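Side-chain contacts in chitinase (Thermococcus chitonophagus, PDB 5XSW), which probably acts as an endochitinase that hydrolyses chitin, this chain being the C-terminal part of a longer protein, caught with a glycan in its pocket: residues H103-E108 and Y479-Y484; M302-L307 and D313-F318; Y404-V409 and E422-M427. All coordinates share one frame; numbering follows the deposited sequence.

Contact 1. Residues H103-E108 and Y479-Y484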
loop_
_atom_site.group_PDB
_atom_site.type_symbol
_atom_site.label_atom_id
_atom_site.label_comp_id
_atom_site.label_asym_id
_atom_site.label_seq_id
_atom_site.Cartn_x
_atom_site.Cartn_y
_atom_site.Cartn_z
ATOM N N HIS A 103 9.586 5.446 24.750
ATOM C CA HIS A 103 8.294 5.823 24.199
ATOM C C HIS A 103 8.127 5.192 22.785
ATOM O O HIS A 103 8.893 5.525 21.876
ATOM C CB HIS A 103 8.177 7.324 24.111
ATOM C CG HIS A 103 8.389 8.009 25.437
ATOM N ND1 HIS A 103 7.374 8.167 26.357
ATOM C CD2 HIS A 103 9.507 8.530 26.008
ATOM C CE1 HIS A 103 7.843 8.808 27.424
ATOM N NE2 HIS A 103 9.134 9.044 27.235
ATOM N N TYR A 104 7.185 4.285 22.649
ATOM C CA TYR A 104 6.963 3.642 21.330
ATOM C C TYR A 104 6.304 4.617 20.386
ATOM O O TYR A 104 5.643 5.610 20.798
ATOM C CB TYR A 104 6.080 2.418 21.443
ATOM C CG TYR A 104 6.667 1.360 22.286
ATOM C CD1 TYR A 104 7.885 0.781 21.946
ATOM C CD2 TYR A 104 6.026 0.956 23.452
ATOM C CE1 TYR A 104 8.436 -0.198 22.737
ATOM C CE2 TYR A 104 6.570 -0.028 24.254
ATOM C CZ TYR A 104 7.772 -0.598 23.887
ATOM O OH TYR A 104 8.326 -1.562 24.674
ATOM N N LEU A 105 6.409 4.323 19.099
ATOM C CA LEU A 105 5.782 5.199 18.120
ATOM C C LEU A 105 4.298 4.796 18.015
ATOM O O LEU A 105 3.884 4.053 17.109
ATOM C CB LEU A 105 6.519 5.058 16.779
ATOM C CG LEU A 105 6.138 5.991 15.664
ATOM C CD1 LEU A 105 6.302 7.455 16.062
ATOM C CD2 LEU A 105 7.064 5.607 14.507
ATOM N N ARG A 106 3.497 5.295 18.939
ATOM C CA ARG A 106 2.136 4.802 19.192
ATOM C C ARG A 106 1.583 5.708 20.291
ATOM O O ARG A 106 2.311 5.934 21.260
ATOM C CB ARG A 106 2.170 3.364 19.637
ATOM C CG ARG A 106 0.871 2.579 19.368
ATOM C CD ARG A 106 -0.142 2.634 20.506
ATOM N NE ARG A 106 -1.367 1.879 20.184
ATOM C CZ ARG A 106 -1.848 0.858 20.894
ATOM N NH1 ARG A 106 -1.255 0.476 22.039
ATOM N NH2 ARG A 106 -2.987 0.262 20.500
ATOM N N GLY A 107 0.369 6.255 20.134
ATOM C CA GLY A 107 -0.137 7.235 21.093
ATOM C C GLY A 107 -0.400 6.519 22.387
ATOM O O GLY A 107 -1.200 5.589 22.429
ATOM N N GLU A 108 0.264 6.953 23.452
ATOM C CA GLU A 108 0.111 6.306 24.759
ATOM C C GLU A 108 -1.316 6.488 25.327
ATOM O O GLU A 108 -1.787 5.683 26.109
ATOM C CB GLU A 108 1.186 6.891 25.724
ATOM C CG GLU A 108 2.617 6.524 25.264
ATOM C CD GLU A 108 3.747 7.189 26.073
ATOM O OE1 GLU A 108 3.430 8.013 26.948
ATOM O OE2 GLU A 108 4.943 6.894 25.811
ATOM N N TYR A 479 8.939 5.080 9.486
ATOM C CA TYR A 479 9.189 6.301 8.722
ATOM C C TYR A 479 7.921 7.067 8.462
ATOM O O TYR A 479 7.903 8.292 8.461
ATOM C CB TYR A 479 9.887 5.981 7.377
ATOM C CG TYR A 479 11.152 5.217 7.588
ATOM C CD1 TYR A 479 12.280 5.816 8.172
ATOM C CD2 TYR A 479 11.213 3.887 7.257
ATOM C CE1 TYR A 479 13.452 5.054 8.404
ATOM C CE2 TYR A 479 12.334 3.145 7.480
ATOM C CZ TYR A 479 13.461 3.742 8.041
ATOM O OH TYR A 479 14.580 2.922 8.228
ATOM N N HIS A 480 6.831 6.356 8.253
ATOM C CA HIS A 480 5.611 7.079 7.950
ATOM C C HIS A 480 5.095 7.885 9.174
ATOM O O HIS A 480 4.801 9.070 9.091
ATOM C CB HIS A 480 4.506 6.106 7.522
ATOM C CG HIS A 480 3.318 6.801 6.950
ATOM N ND1 HIS A 480 2.045 6.281 7.010
ATOM C CD2 HIS A 480 3.228 7.948 6.243
ATOM C CE1 HIS A 480 1.210 7.101 6.395
ATOM N NE2 HIS A 480 1.901 8.143 5.952
ATOM N N ALA A 481 4.995 7.223 10.313
ATOM C CA ALA A 481 4.468 7.891 11.518
ATOM C C ALA A 481 5.451 8.952 12.040
ATOM O O ALA A 481 5.006 9.994 12.514
ATOM C CB ALA A 481 4.138 6.837 12.618
ATOM N N ARG A 482 6.765 8.731 11.935
ATOM C CA ARG A 482 7.677 9.822 12.374
ATOM C C ARG A 482 7.576 11.052 11.474
ATOM O O ARG A 482 7.855 12.133 11.928
ATOM C CB ARG A 482 9.148 9.378 12.423
ATOM C CG ARG A 482 9.340 8.271 13.374
ATOM C CD ARG A 482 10.716 8.239 13.899
ATOM N NE ARG A 482 10.785 9.259 14.942
ATOM C CZ ARG A 482 11.912 9.729 15.434
ATOM N NH1 ARG A 482 13.061 9.274 14.957
ATOM N NH2 ARG A 482 11.871 10.678 16.370
ATOM N N ASN A 483 7.174 10.897 10.211
ATOM C CA ASN A 483 7.136 12.044 9.269
ATOM C C ASN A 483 5.736 12.632 9.051
ATOM O O ASN A 483 5.505 13.353 8.079
ATOM C CB ASN A 483 7.721 11.619 7.895
ATOM C CG ASN A 483 9.229 11.448 7.933
ATOM O OD1 ASN A 483 9.957 12.427 7.808
ATOM N ND2 ASN A 483 9.711 10.211 8.130
ATOM N N TYR A 484 4.787 12.278 9.918
ATOM C CA TYR A 484 3.379 12.605 9.702
ATOM C C TYR A 484 3.052 13.821 10.576
ATOM O O TYR A 484 3.259 13.764 11.789
ATOM C CB TYR A 484 2.478 11.381 10.050
ATOM C CG TYR A 484 1.052 11.523 9.591
ATOM C CD1 TYR A 484 0.736 11.495 8.225
ATOM C CD2 TYR A 484 0.015 11.693 10.517
ATOM C CE1 TYR A 484 -0.585 11.636 7.805
ATOM C CE2 TYR A 484 -1.300 11.806 10.117
ATOM C CZ TYR A 484 -1.599 11.790 8.765
ATOM O OH TYR A 484 -2.911 11.908 8.392
#

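Contact 2. Residues M302-L307 and D313-F318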
loop_
_atom_site.group_PDB
_atom_site.type_symbol
_atom_site.label_atom_id
_atom_site.label_comp_id
_atom_site.label_asym_id
_atom_site.label_seq_id
_atom_site.Cartn_x
_atom_site.Cartn_y
_atom_site.Cartn_z
ATOM N N MET A 302 -6.020 1.941 11.633
ATOM C CA MET A 302 -4.711 2.429 11.270
ATOM C C MET A 302 -4.720 3.951 11.187
ATOM O O MET A 302 -3.796 4.587 11.640
ATOM C CB MET A 302 -4.273 1.843 9.930
ATOM C CG MET A 302 -2.996 2.442 9.369
ATOM S SD MET A 302 -3.257 3.948 8.417
ATOM C CE MET A 302 -3.871 3.275 6.879
ATOM N N GLU A 303 -5.770 4.528 10.626
ATOM C CA GLU A 303 -5.827 5.974 10.523
ATOM C C GLU A 303 -5.818 6.605 11.912
ATOM O O GLU A 303 -5.066 7.528 12.173
ATOM C CB GLU A 303 -7.100 6.407 9.807
ATOM C CG GLU A 303 -7.308 5.833 8.422
ATOM C CD GLU A 303 -8.665 6.192 7.864
ATOM O OE1 GLU A 303 -9.112 7.317 8.111
ATOM O OE2 GLU A 303 -9.286 5.353 7.202
ATOM N N ARG A 304 -6.635 6.060 12.804
ATOM C CA ARG A 304 -6.759 6.578 14.152
ATOM C C ARG A 304 -5.460 6.442 14.918
ATOM O O ARG A 304 -5.033 7.374 15.570
ATOM C CB ARG A 304 -7.884 5.860 14.892
ATOM C CG ARG A 304 -8.288 6.501 16.206
ATOM C CD ARG A 304 -9.697 6.104 16.589
ATOM N NE ARG A 304 -10.118 6.590 17.895
ATOM C CZ ARG A 304 -9.969 5.919 19.027
ATOM N NH1 ARG A 304 -9.385 4.735 19.034
ATOM N NH2 ARG A 304 -10.400 6.440 20.159
ATOM N N GLU A 305 -4.827 5.283 14.796
ATOM C CA GLU A 305 -3.529 5.020 15.413
ATOM C C GLU A 305 -2.460 5.957 14.882
ATOM O O GLU A 305 -1.571 6.416 15.647
ATOM C CB GLU A 305 -3.070 3.559 15.227
ATOM C CG GLU A 305 -3.918 2.465 16.030
ATOM C CD GLU A 305 -3.392 2.185 17.466
ATOM O OE1 GLU A 305 -2.374 2.809 17.847
ATOM O OE2 GLU A 305 -3.947 1.276 18.175
ATOM N N LEU A 306 -2.503 6.246 13.582
ATOM C CA LEU A 306 -1.490 7.127 12.988
ATOM C C LEU A 306 -1.655 8.573 13.555
ATOM O O LEU A 306 -0.656 9.264 13.861
ATOM C CB LEU A 306 -1.635 7.175 11.450
ATOM C CG LEU A 306 -0.710 8.129 10.723
ATOM C CD1 LEU A 306 0.750 7.730 10.855
ATOM C CD2 LEU A 306 -1.143 8.133 9.224
ATOM N N LEU A 307 -2.892 9.040 13.608
ATOM C CA LEU A 307 -3.168 10.371 14.148
ATOM C C LEU A 307 -2.635 10.446 15.591
ATOM O O LEU A 307 -1.892 11.366 15.959
ATOM C CB LEU A 307 -4.648 10.677 14.078
ATOM C CG LEU A 307 -5.092 11.070 12.638
ATOM C CD1 LEU A 307 -6.584 11.034 12.421
ATOM C CD2 LEU A 307 -4.525 12.434 12.148
ATOM N N ASP A 313 -1.302 13.640 22.964
ATOM C CA ASP A 313 -2.360 14.144 23.859
ATOM C C ASP A 313 -3.310 15.117 23.200
ATOM O O ASP A 313 -4.468 15.249 23.589
ATOM C CB ASP A 313 -1.722 14.812 25.090
ATOM C CG ASP A 313 -1.257 13.781 26.130
ATOM O OD1 ASP A 313 -1.784 12.630 26.108
ATOM O OD2 ASP A 313 -0.372 14.122 26.958
ATOM N N LYS A 314 -2.833 15.809 22.181
ATOM C CA LYS A 314 -3.716 16.720 21.453
ATOM C C LYS A 314 -4.930 16.036 20.815
ATOM O O LYS A 314 -5.965 16.680 20.577
ATOM C CB LYS A 314 -2.883 17.437 20.381
ATOM C CG LYS A 314 -3.401 18.783 19.935
ATOM C CD LYS A 314 -2.329 19.678 19.253
ATOM C CE LYS A 314 -2.952 21.104 18.903
ATOM N NZ LYS A 314 -2.085 22.165 18.220
ATOM N N TYR A 315 -4.825 14.730 20.528
ATOM C CA TYR A 315 -5.983 14.048 19.895
ATOM C C TYR A 315 -7.179 14.019 20.848
ATOM O O TYR A 315 -8.285 14.385 20.492
ATOM C CB TYR A 315 -5.610 12.606 19.482
ATOM C CG TYR A 315 -6.621 11.933 18.558
ATOM C CD1 TYR A 315 -7.765 11.365 19.061
ATOM C CD2 TYR A 315 -6.422 11.904 17.140
ATOM C CE1 TYR A 315 -8.707 10.718 18.208
ATOM C CE2 TYR A 315 -7.345 11.274 16.290
ATOM C CZ TYR A 315 -8.474 10.679 16.823
ATOM O OH TYR A 315 -9.377 10.068 15.983
ATOM N N ASN A 316 -6.968 13.552 22.068
ATOM C CA ASN A 316 -8.084 13.567 23.052
ATOM C C ASN A 316 -8.558 15.010 23.407
ATOM O O ASN A 316 -9.731 15.254 23.651
ATOM C CB ASN A 316 -7.661 12.814 24.328
ATOM C CG ASN A 316 -7.499 11.315 24.070
ATOM O OD1 ASN A 316 -8.105 10.804 23.136
ATOM N ND2 ASN A 316 -6.676 10.635 24.847
ATOM N N GLU A 317 -7.634 15.952 23.343
ATOM C CA GLU A 317 -7.989 17.352 23.573
ATOM C C GLU A 317 -8.929 17.819 22.468
ATOM O O GLU A 317 -9.957 18.426 22.729
ATOM C CB GLU A 317 -6.716 18.205 23.660
ATOM C CG GLU A 317 -6.991 19.665 23.888
ATOM C CD GLU A 317 -5.730 20.535 23.745
ATOM O OE1 GLU A 317 -4.663 19.980 23.399
ATOM O OE2 GLU A 317 -5.815 21.773 23.976
ATOM N N PHE A 318 -8.631 17.441 21.217
ATOM C CA PHE A 318 -9.556 17.734 20.119
ATOM C C PHE A 318 -10.928 17.083 20.310
ATOM O O PHE A 318 -11.946 17.708 20.019
ATOM C CB PHE A 318 -8.927 17.277 18.765
ATOM C CG PHE A 318 -9.814 17.511 17.590
ATOM C CD1 PHE A 318 -9.889 18.765 17.007
ATOM C CD2 PHE A 318 -10.597 16.499 17.104
ATOM C CE1 PHE A 318 -10.715 18.989 15.963
ATOM C CE2 PHE A 318 -11.450 16.710 16.016
ATOM C CZ PHE A 318 -11.504 17.942 15.453
#

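Contact 3. Residues Y404-V409 and E422-M427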
loop_
_atom_site.group_PDB
_atom_site.type_symbol
_atom_site.label_atom_id
_atom_site.label_comp_id
_atom_site.label_asym_id
_atom_site.label_seq_id
_atom_site.Cartn_x
_atom_site.Cartn_y
_atom_site.Cartn_z
ATOM N N TYR A 404 -17.251 -22.823 12.296
ATOM C CA TYR A 404 -16.798 -22.329 10.995
ATOM C C TYR A 404 -16.138 -20.939 11.169
ATOM O O TYR A 404 -15.008 -20.666 10.725
ATOM C CB TYR A 404 -18.014 -22.253 10.051
ATOM C CG TYR A 404 -17.683 -21.498 8.778
ATOM C CD1 TYR A 404 -16.666 -21.928 7.926
ATOM C CD2 TYR A 404 -18.374 -20.342 8.452
ATOM C CE1 TYR A 404 -16.359 -21.198 6.761
ATOM C CE2 TYR A 404 -18.086 -19.636 7.309
ATOM C CZ TYR A 404 -17.087 -20.062 6.474
ATOM O OH TYR A 404 -16.839 -19.283 5.350
ATOM N N PHE A 405 -16.860 -20.066 11.853
ATOM C CA PHE A 405 -16.345 -18.722 12.135
ATOM C C PHE A 405 -14.948 -18.767 12.741
ATOM O O PHE A 405 -14.014 -18.135 12.217
ATOM C CB PHE A 405 -17.309 -17.965 13.042
ATOM C CG PHE A 405 -16.812 -16.579 13.374
ATOM C CD1 PHE A 405 -16.927 -15.549 12.433
ATOM C CD2 PHE A 405 -16.178 -16.319 14.590
ATOM C CE1 PHE A 405 -16.424 -14.272 12.711
ATOM C CE2 PHE A 405 -15.679 -15.032 14.868
ATOM C CZ PHE A 405 -15.827 -14.019 13.930
ATOM N N PHE A 406 -14.722 -19.579 13.781
ATOM C CA PHE A 406 -13.398 -19.568 14.382
ATOM C C PHE A 406 -12.311 -20.285 13.565
ATOM O O PHE A 406 -11.170 -19.895 13.646
ATOM C CB PHE A 406 -13.425 -20.146 15.815
ATOM C CG PHE A 406 -14.019 -19.205 16.804
ATOM C CD1 PHE A 406 -13.271 -18.151 17.299
ATOM C CD2 PHE A 406 -15.345 -19.323 17.196
ATOM C CE1 PHE A 406 -13.816 -17.226 18.207
ATOM C CE2 PHE A 406 -15.900 -18.388 18.109
ATOM C CZ PHE A 406 -15.131 -17.333 18.595
ATOM N N THR A 407 -12.672 -21.319 12.795
ATOM C CA THR A 407 -11.754 -21.892 11.795
ATOM C C THR A 407 -11.243 -20.831 10.812
ATOM O O THR A 407 -10.062 -20.766 10.530
ATOM C CB THR A 407 -12.470 -23.019 10.986
ATOM O OG1 THR A 407 -12.982 -23.986 11.909
ATOM C CG2 THR A 407 -11.539 -23.713 10.036
ATOM N N VAL A 408 -12.146 -20.033 10.268
ATOM C CA VAL A 408 -11.714 -18.965 9.347
ATOM C C VAL A 408 -10.826 -17.965 10.089
ATOM O O VAL A 408 -9.729 -17.547 9.611
ATOM C CB VAL A 408 -12.936 -18.258 8.730
ATOM C CG1 VAL A 408 -12.430 -17.053 7.846
ATOM C CG2 VAL A 408 -13.766 -19.305 7.860
ATOM N N VAL A 409 -11.237 -17.581 11.299
ATOM C CA VAL A 409 -10.379 -16.640 12.033
ATOM C C VAL A 409 -8.971 -17.231 12.203
ATOM O O VAL A 409 -7.947 -16.572 12.015
ATOM C CB VAL A 409 -10.989 -16.271 13.404
ATOM C CG1 VAL A 409 -9.970 -15.454 14.215
ATOM C CG2 VAL A 409 -12.259 -15.412 13.163
ATOM N N GLU A 422 -2.621 -26.015 21.494
ATOM C CA GLU A 422 -3.216 -26.424 22.756
ATOM C C GLU A 422 -4.078 -25.315 23.306
ATOM O O GLU A 422 -5.160 -25.571 23.842
ATOM C CB GLU A 422 -2.146 -26.790 23.787
ATOM C CG GLU A 422 -1.315 -28.018 23.440
ATOM C CD GLU A 422 -0.230 -28.293 24.477
ATOM O OE1 GLU A 422 -0.171 -27.550 25.491
ATOM O OE2 GLU A 422 0.558 -29.249 24.274
ATOM N N GLU A 423 -3.559 -24.088 23.215
ATOM C CA GLU A 423 -4.299 -22.904 23.623
ATOM C C GLU A 423 -5.565 -22.767 22.778
ATOM O O GLU A 423 -6.663 -22.565 23.318
ATOM C CB GLU A 423 -3.407 -21.661 23.514
ATOM C CG GLU A 423 -2.279 -21.681 24.540
ATOM C CD GLU A 423 -1.157 -20.632 24.328
ATOM O OE1 GLU A 423 -0.491 -20.328 25.341
ATOM O OE2 GLU A 423 -0.919 -20.128 23.190
ATOM N N TRP A 424 -5.426 -22.932 21.461
ATOM C CA TRP A 424 -6.584 -22.805 20.563
ATOM C C TRP A 424 -7.631 -23.873 20.893
ATOM O O TRP A 424 -8.840 -23.604 20.944
ATOM C CB TRP A 424 -6.165 -22.893 19.084
ATOM C CG TRP A 424 -7.295 -22.483 18.212
ATOM C CD1 TRP A 424 -8.283 -23.289 17.707
ATOM C CD2 TRP A 424 -7.618 -21.145 17.796
ATOM N NE1 TRP A 424 -9.172 -22.534 16.970
ATOM C CE2 TRP A 424 -8.789 -21.218 17.015
ATOM C CE3 TRP A 424 -7.003 -19.899 17.965
ATOM C CZ2 TRP A 424 -9.373 -20.087 16.429
ATOM C CZ3 TRP A 424 -7.585 -18.777 17.373
ATOM C CH2 TRP A 424 -8.763 -18.884 16.625
ATOM N N ASN A 425 -7.170 -25.104 21.127
ATOM C CA ASN A 425 -8.086 -26.192 21.494
ATOM C C ASN A 425 -8.764 -25.930 22.804
ATOM O O ASN A 425 -9.968 -26.143 22.930
ATOM C CB ASN A 425 -7.331 -27.532 21.572
ATOM C CG ASN A 425 -6.862 -27.989 20.223
ATOM O OD1 ASN A 425 -7.444 -27.626 19.200
ATOM N ND2 ASN A 425 -5.797 -28.777 20.201
ATOM N N ALA A 426 -8.005 -25.448 23.793
ATOM C CA ALA A 426 -8.634 -25.089 25.075
ATOM C C ALA A 426 -9.671 -23.981 24.895
ATOM O O ALA A 426 -10.763 -23.992 25.506
ATOM C CB ALA A 426 -7.575 -24.660 26.096
ATOM N N MET A 427 -9.323 -23.001 24.062
ATOM C CA MET A 427 -10.265 -21.914 23.761
ATOM C C MET A 427 -11.566 -22.472 23.158
ATOM O O MET A 427 -12.686 -22.137 23.587
ATOM C CB MET A 427 -9.572 -20.883 22.825
ATOM C CG MET A 427 -10.434 -19.629 22.541
ATOM S SD MET A 427 -9.800 -18.870 21.018
ATOM C CE MET A 427 -10.616 -19.908 19.848
#

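Contact 1. Residues H103-E108 and Y479-Y484
Leu105 and Ala481 mark the closest backbone approach, their CA atoms 7.2 Å apart, where the chain leaving strand 98-104 meets the last turn of helix 475-482. Leu105 does the reaching. Its CG stands anti to the backbone N (chi1 -173°), which sends the isobutyl group straight at the helix, and the methyl CD2 lands between two side chains: Leu105 CD2 is 3.7 Å from Ala481 CB, and the same CD2 lies 3.7 Å from Arg482 CG. Leu105 CD1 stays slightly farther back, 4.1 Å from Ala481 CB. Only the aliphatic base of Arg482 takes part; the chain bends at chi3 (79°), and its guanidinium pairs with Asp69 in a salt bridge. Leu105 is the centre of an inverse gamma turn, directly after strand 98-104, which pairs antiparallel with strand 32-41, so the seam joins the beta region to the helix near the C-terminus. The carbonyl of Leu105 is held as well, by Trp477 NE1 of the same helix. Cutting this leucine back to an alanine would remove both methyls and is likely to leave Ala481 CB and Arg482 CG facing a gap. Each segment also braces itself. His103 ND1 donates to Glu108 OE2 at 2.8 Å, the oxygen lying near the imidazole plane and using its syn lone pair, while His103 NE2 is engaged by Thr39. On the helix side, Asn483 ND2 turns back to Tyr479 O, 2.7 Å away and nearly straight at 173°, just beyond the last helical residue.

Contact 2. Residues M302-L307 and D313-F318
Apolar packing comes first: Leu307 meets the ring of Tyr315, with Leu307 CB 3.5 Å from Tyr315 CE2 and 3.7 Å from Tyr315 CD2. The two side chains lie obliquely to one another, and the Leu307 methyl CD1 sits in the ring plane at its edge, 4.0 Å from Tyr315 CE2. Tyr315 gets there by holding CG anti to its own backbone N (chi1 -167°), which throws the ring across to helix 288-311. A second van der Waals contact is made by the phenol end, where Tyr315 OH rests 3.7 Å from Arg304 CG. The arginine runs extended from CG to NE and crosses the tyrosine at about a right angle, its guanidinium plane 86° from that of the ring, which rules out flat stacking of the two groups.

No hydrogen bond joins the segments directly, but a polar link runs through Glu328: its OE2 takes both a salt bridge from Arg304 NE and a hydrogen bond with Tyr315 OH. One carboxylate oxygen thus ties the buried phenol to the buried guanidinium. Arg304 NH2 is occupied in turn by Ile111 O and Tyr154 OH.

Of aromatic contacts, the ring of Tyr315 stacks with Tyr308, whose hydroxyl binds Asn316 OD1.

This is side-chain packing between helices consecutive in the chain, 288-311 and 313-321, the tyrosine of the second folded back onto the last turns of the first; helix 327-338 touches Glu303 and Phe318, while helix 340-346 packs Ile343 against Leu307 and Val340 against Leu306.

Contact 3. Residues Y404-V409 and E422-M427
Phe406 and Trp424 meet inside a helical hairpin, in which helices 399-412 and 421-439 run back antiparallel, their short segments at 160° and 12.5 Å apart at closest approach. That spacing leaves room for large side chains between them. Trp424 reaches into it: with CG anti to the backbone N (chi1 -168°) the indole extends toward the partner helix and presents its six-membered edge. Trp424 CZ2 approaches Phe406 O to 3.3 Å, the oxygen lying near the ring plane, and the same CZ2 is 4.1 Å from Phe406 CB. Farther along that edge, Val409 CG1 is a looser neighbour, 4.4 Å from Trp424 CH2. Met427, one helical turn on, bends at chi3 (81°) so that its methyl CE lies 3.5 Å above the Trp424 ring plane, over the centre, and reaches 4.1 Å from Phe406 CD1. This methyl therefore bridges the indole to the phenylalanine. The guanidinium of Arg410 adds a cation-pi contact to Trp424. Helix 449-461 continues the core, with Ala460 touching both Phe406 and Met427, which makes this an antiparallel helical hairpin whose apolar side packs on a third helix.

Overall arrangement
Contacts 1 and 2 are neighbours, their centres 11 Å apart, and they touch: Arg106 makes a salt bridge to Glu305, and Leu306 packs on His480, Ala481 and Tyr484. Contact 3 lies about 33 Å from either, between centres. Along the chain contact 1 closes the longest loop, with contact 2 and then contact 3 nested in series inside it. Helix 288-311 connects the regions, carrying contact 2 near its end while Ile290, near its start, meets Tyr404, Phe405 and Val408. The N-terminal sheet region is thus joined to the helical part that binds the glycan, although no touching residue of these contacts lines that pocket.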